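Local coordinates for protein phosphonate monoester hydrolase (Ruegeria pomeroyi, PDB 4UPK) that belongs to the sulfatase family of the alkaline phosphatase clan and assembles from four chains, at residues K176-A181 / A209-T214; P199-P204 / I306-A311; G353-W358 / G487-V492. All blocks are in the same frame, centred on the assembly; numbering follows the deposited sequence.

Contacts 1 and 2 lie on the same side of the centre of a fold of the alkaline phosphatase clan. They alternate along the chain: P199-P204 lies in the loop that joins the two halves of contact 1. Their centres are 21 Å apart and their nearest atoms about 8 Å apart, so they do not touch. Contact 3 is placed by its touch with contact 2. L309 CD2 and I306 CG1 of helix 303-333 each lie 3.8 Å from the W358 ring, at CZ3 and CZ2 respectively. Contact 3 follows both in sequence. Its centre is 39 Å from that of contact 1, with about 17 Å between nearest atoms.

Contact 1. Residues K176-A181 / A209-T214; sequences KNRGYA and AEDSDT
Y180 lays the hydroxyl end of its ring against the carboxylate of D211. Y180 OH donates a hydrogen bond to D211 OD2 over 2.7 Å. OD2 receives it on its anti lone pair, the one turned away from the other oxygen. The carboxylate meets the ring at its edge, near the ring plane, and the two planes are 79° apart. Y180 OH also bonds with the backbone R208 N, just before A209-T214, so this hydroxyl is held twice.

The other carboxylate oxygen faces R178. R178 CD lies 3.3 Å from D211 OD1, and the arginine chain crosses the aspartate at about a right angle. The chain bends at chi2 (-122°) and again at chi3 (96°). These bends bring the edge of the guanidinium to D211 OD1, with the guanidinium and carboxylate planes nearly perpendicular. The salt bridge from R178 NH1 to D211 OD1 is long at 3.8 Å. Water 1 joins the same two groups. It donates to D211 OD1 over 2.8 Å and accepts a weak bond from R178 NH1. The short tyrosine bond thus contrasts with a long ion pair and a weak water link. D211 is buried and R178 exposed.

G179, with positive phi, is the first residue after helix 169-177 to leave helical angles, in a Schellman motif. This turn sets R178 and Y180 at different oxygens of the D211 carboxylate. D211 is also tied back to helix 169-177, because its carbonyl oxygen accepts from W171 NE1. The contact joins the turn after helix 169-177 to the 3-10 segment 209-211 that leads into helix 213-224. Helix 303-333 packs against T214, and N177 ND2 bonds to L222 O of the second subunit.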
loop_
_atom_site.group_PDB
_atom_site.type_symbol
_atom_site.label_atom_id
_atom_site.label_comp_id
_atom_site.label_asym_id
_atom_site.label_seq_id
_atom_site.Cartn_x
_atom_site.Cartn_y
_atom_site.Cartn_z
ATOM N N LYS A 176 27.117 26.869 -18.130
ATOM C CA LYS A 176 27.541 26.497 -19.480
ATOM C C LYS A 176 26.983 27.482 -20.512
ATOM O O LYS A 176 27.727 27.912 -21.401
ATOM C CB LYS A 176 27.132 25.055 -19.823
ATOM C CG LYS A 176 28.055 23.997 -19.223
ATOM C CD LYS A 176 27.426 22.594 -19.219
ATOM C CE LYS A 176 28.071 21.653 -18.221
ATOM N NZ LYS A 176 29.498 21.362 -18.537
ATOM N N ASN A 177 25.688 27.860 -20.379
ATOM C CA ASN A 177 24.985 28.792 -21.293
ATOM C C ASN A 177 25.496 30.232 -21.259
ATOM O O ASN A 177 25.407 30.941 -22.262
ATOM C CB ASN A 177 23.471 28.743 -21.084
ATOM C CG ASN A 177 22.855 27.422 -21.467
ATOM O OD1 ASN A 177 23.399 26.651 -22.265
ATOM N ND2 ASN A 177 21.701 27.133 -20.906
ATOM N N ARG A 178 26.053 30.646 -20.124
ATOM C CA ARG A 178 26.623 31.969 -19.931
ATOM C C ARG A 178 28.057 31.976 -20.426
ATOM O O ARG A 178 28.686 33.036 -20.490
ATOM C CB ARG A 178 26.504 32.426 -18.475
ATOM C CG ARG A 178 25.060 32.736 -18.084
ATOM C CD ARG A 178 24.862 34.153 -17.598
ATOM N NE ARG A 178 24.408 35.029 -18.674
ATOM C CZ ARG A 178 23.948 36.264 -18.500
ATOM N NH1 ARG A 178 23.870 36.788 -17.281
ATOM N NH2 ARG A 178 23.554 36.984 -19.542
ATOM N N GLY A 179 28.540 30.799 -20.813
ATOM C CA GLY A 179 29.842 30.622 -21.431
ATOM C C GLY A 179 31.019 30.369 -20.520
ATOM O O GLY A 179 32.164 30.640 -20.910
ATOM N N TYR A 180 30.768 29.815 -19.323
ATOM C CA TYR A 180 31.851 29.473 -18.413
ATOM C C TYR A 180 32.505 28.160 -18.858
ATOM O O TYR A 180 31.818 27.234 -19.282
ATOM C CB TYR A 180 31.384 29.409 -16.956
ATOM C CG TYR A 180 31.008 30.754 -16.371
ATOM C CD1 TYR A 180 31.984 31.634 -15.914
ATOM C CD2 TYR A 180 29.675 31.123 -16.222
ATOM C CE1 TYR A 180 31.643 32.865 -15.357
ATOM C CE2 TYR A 180 29.321 32.342 -15.642
ATOM C CZ TYR A 180 30.309 33.212 -15.218
ATOM O OH TYR A 180 29.955 34.406 -14.647
ATOM N N ALA A 181 33.830 28.105 -18.805
ATOM C CA ALA A 181 34.562 26.937 -19.255
ATOM C C ALA A 181 34.868 26.030 -18.085
ATOM O O ALA A 181 35.558 26.446 -17.153
ATOM C CB ALA A 181 35.849 27.367 -19.963
ATOM N N ALA A 209 29.364 37.254 -9.317
ATOM C CA ALA A 209 28.344 37.275 -8.264
ATOM C C ALA A 209 26.921 37.071 -8.797
ATOM O O ALA A 209 26.168 36.306 -8.208
ATOM C CB ALA A 209 28.427 38.567 -7.462
ATOM N N GLU A 210 26.570 37.709 -9.934
ATOM C CA GLU A 210 25.246 37.573 -10.535
ATOM C C GLU A 210 24.996 36.173 -11.115
ATOM O O GLU A 210 23.846 35.853 -11.435
ATOM C CB GLU A 210 24.991 38.675 -11.594
ATOM C CG GLU A 210 26.063 38.771 -12.661
ATOM C CD GLU A 210 27.064 39.890 -12.430
ATOM O OE1 GLU A 210 27.897 39.782 -11.499
ATOM O OE2 GLU A 210 27.016 40.880 -13.195
ATOM N N ASP A 211 26.058 35.347 -11.244
ATOM C CA ASP A 211 25.972 33.984 -11.769
ATOM C C ASP A 211 26.210 32.894 -10.701
ATOM O O ASP A 211 26.321 31.710 -11.034
ATOM C CB ASP A 211 26.920 33.817 -12.970
ATOM C CG ASP A 211 26.523 34.672 -14.150
ATOM O OD1 ASP A 211 25.309 34.787 -14.419
ATOM O OD2 ASP A 211 27.416 35.205 -14.817
ATOM N N SER A 212 26.294 33.308 -9.425
ATOM C CA SER A 212 26.564 32.422 -8.292
ATOM C C SER A 212 25.400 31.493 -7.970
ATOM O O SER A 212 24.277 31.736 -8.397
ATOM C CB SER A 212 26.968 33.231 -7.060
ATOM O OG SER A 212 25.847 33.639 -6.287
ATOM N N ASP A 213 25.687 30.436 -7.214
ATOM C CA ASP A 213 24.710 29.462 -6.724
ATOM C C ASP A 213 23.610 30.134 -5.889
ATOM O O ASP A 213 22.433 29.870 -6.141
ATOM C CB ASP A 213 25.412 28.318 -5.959
ATOM C CG ASP A 213 26.500 28.686 -4.957
ATOM O OD1 ASP A 213 26.789 29.915 -4.791
ATOM O OD2 ASP A 213 27.057 27.759 -4.333
ATOM N N THR A 214 23.997 31.072 -4.958
ATOM C CA THR A 214 23.097 31.885 -4.122
ATOM C C THR A 214 22.175 32.758 -4.969
ATOM O O THR A 214 20.967 32.743 -4.740
ATOM C CB THR A 214 23.905 32.720 -3.106
ATOM O OG1 THR A 214 24.700 31.839 -2.302
ATOM C CG2 THR A 214 23.019 33.612 -2.220
HETATM O O HOH W 1 22.733 35.824 -14.370
#

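Contact 2. Residues P199-P204 / I306-A311; sequences PRLNGP and IQTLRA
L201 and N202 form the middle of a type I beta turn, R200 to G203, that packs on helix 303-333 in this alkaline-phosphatase-like fold. The tight part is a cluster of L201, N202, T308 and L309. T308 CG2 lies 3.5 Å from N202 CB and 3.9 Å from L201 CD2, so it sits against both central residues of the turn. T308 CG2 stands anti to the backbone N, which aims it at the turn. T308 OG1 instead bonds back to E304 O, one turn earlier in the helix. N202 crosses T308 at about a right angle, and N202 CG lies 3.7 Å from T308 CG2. L201 crosses L309 at about a right angle too, and L201 CD2 lies 3.8 Å from L309 CD1. No polar bond links the two segments.

The loose side is the polar outer side of the turn. L201 and N202 are partly exposed and R200 is exposed, whereas T308 and L309 are buried. R200 reaches away to a salt bridge with D194, and N202 O accepts from N253 ND2. The turn itself is closed by G203 N, which bonds to R200 O over 3.2 Å.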
loop_
_atom_site.group_PDB
_atom_site.type_symbol
_atom_site.label_atom_id
_atom_site.label_comp_id
_atom_site.label_asym_id
_atom_site.label_seq_id
_atom_site.Cartn_x
_atom_site.Cartn_y
_atom_site.Cartn_z
ATOM N N PRO A 199 48.154 29.111 -6.936
ATOM C CA PRO A 199 46.856 28.930 -6.255
ATOM C C PRO A 199 46.687 29.925 -5.116
ATOM O O PRO A 199 47.639 30.200 -4.379
ATOM C CB PRO A 199 46.900 27.477 -5.757
ATOM C CG PRO A 199 47.955 26.821 -6.567
ATOM C CD PRO A 199 48.974 27.888 -6.843
ATOM N N ARG A 200 45.490 30.530 -5.047
ATOM C CA ARG A 200 45.129 31.551 -4.074
ATOM C C ARG A 200 43.917 31.053 -3.288
ATOM O O ARG A 200 42.863 30.779 -3.880
ATOM C CB ARG A 200 44.887 32.910 -4.793
ATOM C CG ARG A 200 44.433 34.077 -3.906
ATOM C CD ARG A 200 45.419 34.490 -2.826
ATOM N NE ARG A 200 46.577 35.188 -3.383
ATOM C CZ ARG A 200 47.515 35.784 -2.652
ATOM N NH1 ARG A 200 47.453 35.754 -1.325
ATOM N NH2 ARG A 200 48.523 36.414 -3.241
ATOM N N LEU A 201 44.092 30.904 -1.960
ATOM C CA LEU A 201 43.069 30.379 -1.039
ATOM C C LEU A 201 41.754 31.165 -1.051
ATOM O O LEU A 201 40.683 30.548 -1.140
ATOM C CB LEU A 201 43.644 30.200 0.390
ATOM C CG LEU A 201 42.851 29.361 1.437
ATOM C CD1 LEU A 201 42.565 27.947 0.943
ATOM C CD2 LEU A 201 43.610 29.324 2.766
ATOM N N ASN A 202 41.838 32.511 -0.984
ATOM C CA ASN A 202 40.658 33.381 -1.044
ATOM C C ASN A 202 40.522 34.054 -2.409
ATOM O O ASN A 202 40.014 35.179 -2.515
ATOM C CB ASN A 202 40.606 34.383 0.121
ATOM C CG ASN A 202 41.781 35.313 0.226
ATOM O OD1 ASN A 202 42.756 35.227 -0.536
ATOM N ND2 ASN A 202 41.691 36.234 1.185
ATOM N N GLY A 203 40.957 33.334 -3.448
ATOM C CA GLY A 203 40.828 33.767 -4.831
ATOM C C GLY A 203 39.349 33.870 -5.179
ATOM O O GLY A 203 38.528 33.126 -4.628
ATOM N N PRO A 204 38.950 34.840 -6.018
ATOM C CA PRO A 204 37.515 34.945 -6.375
ATOM C C PRO A 204 36.990 33.696 -7.112
ATOM O O PRO A 204 37.757 33.000 -7.768
ATOM C CB PRO A 204 37.459 36.199 -7.260
ATOM C CG PRO A 204 38.823 36.323 -7.834
ATOM C CD PRO A 204 39.770 35.818 -6.763
ATOM N N ILE A 306 43.340 29.171 8.461
ATOM C CA ILE A 306 42.126 29.133 9.284
ATOM C C ILE A 306 41.325 30.430 9.187
ATOM O O ILE A 306 40.120 30.375 8.925
ATOM C CB ILE A 306 42.459 28.686 10.746
ATOM C CG1 ILE A 306 42.871 27.190 10.782
ATOM C CG2 ILE A 306 41.306 28.948 11.720
ATOM C CD1 ILE A 306 43.850 26.829 11.934
ATOM N N GLN A 307 42.002 31.588 9.317
ATOM C CA GLN A 307 41.374 32.913 9.248
ATOM C C GLN A 307 40.829 33.270 7.853
ATOM O O GLN A 307 39.821 33.973 7.742
ATOM C CB GLN A 307 42.300 34.000 9.821
ATOM C CG GLN A 307 42.627 33.830 11.312
ATOM C CD GLN A 307 41.441 33.951 12.229
ATOM O OE1 GLN A 307 40.724 32.989 12.488
ATOM N NE2 GLN A 307 41.229 35.127 12.781
ATOM N N THR A 308 41.482 32.751 6.801
ATOM C CA THR A 308 41.092 32.961 5.406
ATOM C C THR A 308 39.776 32.255 5.115
ATOM O O THR A 308 38.859 32.882 4.585
ATOM C CB THR A 308 42.255 32.619 4.454
ATOM O OG1 THR A 308 43.384 33.422 4.812
ATOM C CG2 THR A 308 41.912 32.871 3.012
ATOM N N LEU A 309 39.671 30.977 5.524
ATOM C CA LEU A 309 38.481 30.151 5.404
ATOM C C LEU A 309 37.328 30.808 6.155
ATOM O O LEU A 309 36.213 30.852 5.643
ATOM C CB LEU A 309 38.767 28.760 5.998
ATOM C CG LEU A 309 39.137 27.665 5.005
ATOM C CD1 LEU A 309 40.542 27.851 4.459
ATOM C CD2 LEU A 309 38.983 26.306 5.629
ATOM N N ARG A 310 37.610 31.333 7.367
ATOM C CA ARG A 310 36.681 32.041 8.244
ATOM C C ARG A 310 36.157 33.322 7.574
ATOM O O ARG A 310 34.946 33.547 7.590
ATOM C CB ARG A 310 37.342 32.309 9.608
ATOM C CG ARG A 310 37.333 31.082 10.501
ATOM C CD ARG A 310 38.253 31.143 11.713
ATOM N NE ARG A 310 37.876 32.156 12.710
ATOM C CZ ARG A 310 36.994 31.971 13.692
ATOM N NH1 ARG A 310 36.378 30.803 13.828
ATOM N NH2 ARG A 310 36.726 32.955 14.550
ATOM N N ALA A 311 37.050 34.103 6.905
ATOM C CA ALA A 311 36.687 35.312 6.154
ATOM C C ALA A 311 35.828 34.977 4.905
ATOM O O ALA A 311 34.898 35.728 4.600
ATOM C CB ALA A 311 37.938 36.082 5.742
#

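Contact 3. Residues G353-W358 / G487-V492; sequences GDRHSW and GEFRNV
R355 stacks its guanidinium flat on the ring of F489, a cation-pi contact that ties two loops of this sulfatase-family fold. The planes are only 9° apart. R355 CZ lies 4.2 Å from the centroid of the F489 ring, over its face. F489 CE2 reaches farther back, 3.8 Å from both NE and CD of R355. The R355 chain bends at chi2 and again at chi3, and this turns the guanidinium onto the ring.

At its edge the same group grips the backbone. R355 NH1 donates to E488 O over 2.9 Å, nearly straight at 166°. The oxygen lies in the guanidinium plane, but the donor stands well above the carbonyl plane. R355 NH2 adds a weak bond to this oxygen. The arginine thus uses a face for F489 and an edge for E488.

Two waters extend the grip. Water 2 accepts from R355 NH1 and donates to E488 OE1, so it bridges the two side chains. Water 3 accepts from R355 NH2 and donates to E488 O.

Farther out, E273 of helix 270-275 forms a salt bridge to R355 NH2, and Y364 makes a second cation-pi contact with the arginine. E488 OE2 is held by D365 N. The loop that carries R355 is pinned by D354 O, which accepts from S357 N and, over 3.0 Å, from S357 OG.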
loop_
_atom_site.group_PDB
_atom_site.type_symbol
_atom_site.label_atom_id
_atom_site.label_comp_id
_atom_site.label_asym_id
_atom_site.label_seq_id
_atom_site.Cartn_x
_atom_site.Cartn_y
_atom_site.Cartn_z
ATOM N N GLY A 353 36.897 26.026 12.879
ATOM C CA GLY A 353 38.226 26.066 13.478
ATOM C C GLY A 353 38.190 26.010 14.987
ATOM O O GLY A 353 39.221 25.761 15.614
ATOM N N ASP A 354 36.999 26.274 15.584
ATOM C CA ASP A 354 36.811 26.229 17.031
ATOM C C ASP A 354 37.152 24.836 17.512
ATOM O O ASP A 354 36.721 23.859 16.891
ATOM C CB ASP A 354 35.357 26.586 17.435
ATOM C CG ASP A 354 35.012 28.067 17.429
ATOM O OD1 ASP A 354 35.873 28.879 17.029
ATOM O OD2 ASP A 354 33.873 28.412 17.813
ATOM N N ARG A 355 37.956 24.744 18.601
ATOM C CA ARG A 355 38.369 23.489 19.259
ATOM C C ARG A 355 39.151 22.548 18.320
ATOM O O ARG A 355 39.020 21.323 18.414
ATOM C CB ARG A 355 37.151 22.771 19.911
ATOM C CG ARG A 355 36.187 23.685 20.679
ATOM C CD ARG A 355 36.897 24.520 21.748
ATOM N NE ARG A 355 37.572 23.660 22.730
ATOM C CZ ARG A 355 36.995 23.152 23.813
ATOM N NH1 ARG A 355 35.727 23.435 24.095
ATOM N NH2 ARG A 355 37.682 22.371 24.631
ATOM N N HIS A 356 39.927 23.141 17.400
ATOM C CA HIS A 356 40.767 22.496 16.367
ATOM C C HIS A 356 39.969 21.575 15.440
ATOM O O HIS A 356 40.498 20.576 14.957
ATOM C CB HIS A 356 42.007 21.816 16.991
ATOM C CG HIS A 356 42.901 22.772 17.711
ATOM N ND1 HIS A 356 43.898 23.454 17.050
ATOM C CD2 HIS A 356 42.905 23.145 19.011
ATOM C CE1 HIS A 356 44.495 24.202 17.967
ATOM N NE2 HIS A 356 43.923 24.055 19.162
ATOM N N SER A 357 38.689 21.933 15.197
ATOM C CA SER A 357 37.780 21.151 14.384
ATOM C C SER A 357 36.951 21.980 13.403
ATOM O O SER A 357 36.804 23.190 13.584
ATOM C CB SER A 357 36.904 20.252 15.253
ATOM O OG SER A 357 36.097 21.032 16.106
ATOM N N TRP A 358 36.442 21.315 12.346
ATOM C CA TRP A 358 35.651 21.899 11.271
ATOM C C TRP A 358 34.444 21.019 11.061
ATOM O O TRP A 358 34.474 19.837 11.423
ATOM C CB TRP A 358 36.497 21.986 9.989
ATOM C CG TRP A 358 37.650 22.936 10.123
ATOM C CD1 TRP A 358 38.835 22.690 10.750
ATOM C CD2 TRP A 358 37.659 24.322 9.771
ATOM N NE1 TRP A 358 39.575 23.839 10.824
ATOM C CE2 TRP A 358 38.903 24.846 10.183
ATOM C CE3 TRP A 358 36.742 25.177 9.126
ATOM C CZ2 TRP A 358 39.270 26.176 9.949
ATOM C CZ3 TRP A 358 37.099 26.501 8.908
ATOM C CH2 TRP A 358 38.345 26.991 9.326
ATOM N N GLY A 487 33.117 26.078 31.325
ATOM C CA GLY A 487 32.229 25.861 30.186
ATOM C C GLY A 487 32.597 24.564 29.488
ATOM O O GLY A 487 32.877 23.555 30.145
ATOM N N GLU A 488 32.679 24.621 28.163
ATOM C CA GLU A 488 33.017 23.526 27.256
ATOM C C GLU A 488 34.512 23.233 27.178
ATOM O O GLU A 488 34.906 22.214 26.607
ATOM C CB GLU A 488 32.512 23.869 25.861
ATOM C CG GLU A 488 31.010 23.824 25.710
ATOM C CD GLU A 488 30.566 24.017 24.276
ATOM O OE1 GLU A 488 31.169 24.855 23.567
ATOM O OE2 GLU A 488 29.600 23.336 23.866
ATOM N N PHE A 489 35.345 24.140 27.741
ATOM C CA PHE A 489 36.815 24.088 27.733
ATOM C C PHE A 489 37.421 23.081 28.711
ATOM O O PHE A 489 38.638 22.875 28.723
ATOM C CB PHE A 489 37.399 25.493 27.875
ATOM C CG PHE A 489 37.157 26.290 26.618
ATOM C CD1 PHE A 489 35.956 26.969 26.424
ATOM C CD2 PHE A 489 38.111 26.325 25.599
ATOM C CE1 PHE A 489 35.708 27.658 25.234
ATOM C CE2 PHE A 489 37.869 27.018 24.412
ATOM C CZ PHE A 489 36.676 27.692 24.241
ATOM N N ARG A 490 36.568 22.426 29.498
ATOM C CA ARG A 490 36.998 21.399 30.430
ATOM C C ARG A 490 35.920 20.348 30.655
ATOM O O ARG A 490 34.834 20.664 31.147
ATOM C CB ARG A 490 37.488 22.011 31.773
ATOM C CG ARG A 490 38.180 20.991 32.695
ATOM C CD ARG A 490 38.602 21.545 34.045
ATOM N NE ARG A 490 37.533 22.270 34.744
ATOM C CZ ARG A 490 37.701 23.021 35.828
ATOM N NH1 ARG A 490 38.909 23.171 36.359
ATOM N NH2 ARG A 490 36.666 23.649 36.375
ATOM N N ASN A 491 36.241 19.086 30.323
ATOM C CA ASN A 491 35.356 17.963 30.615
ATOM C C ASN A 491 35.592 17.612 32.104
ATOM O O ASN A 491 36.683 17.156 32.472
ATOM C CB ASN A 491 35.618 16.762 29.673
ATOM C CG ASN A 491 34.979 15.466 30.097
ATOM O OD1 ASN A 491 34.001 15.448 30.848
ATOM N ND2 ASN A 491 35.509 14.347 29.614
ATOM N N VAL A 492 34.570 17.851 32.950
ATOM C CA VAL A 492 34.638 17.618 34.393
ATOM C C VAL A 492 33.941 16.328 34.876
ATOM O O VAL A 492 33.758 16.166 36.081
ATOM C CB VAL A 492 34.237 18.879 35.221
ATOM C CG1 VAL A 492 35.192 20.041 34.963
ATOM C CG2 VAL A 492 32.794 19.303 34.963
HETATM O O HOH W 2 33.721 25.054 22.826
HETATM O O HOH W 3 36.613 20.139 26.529
#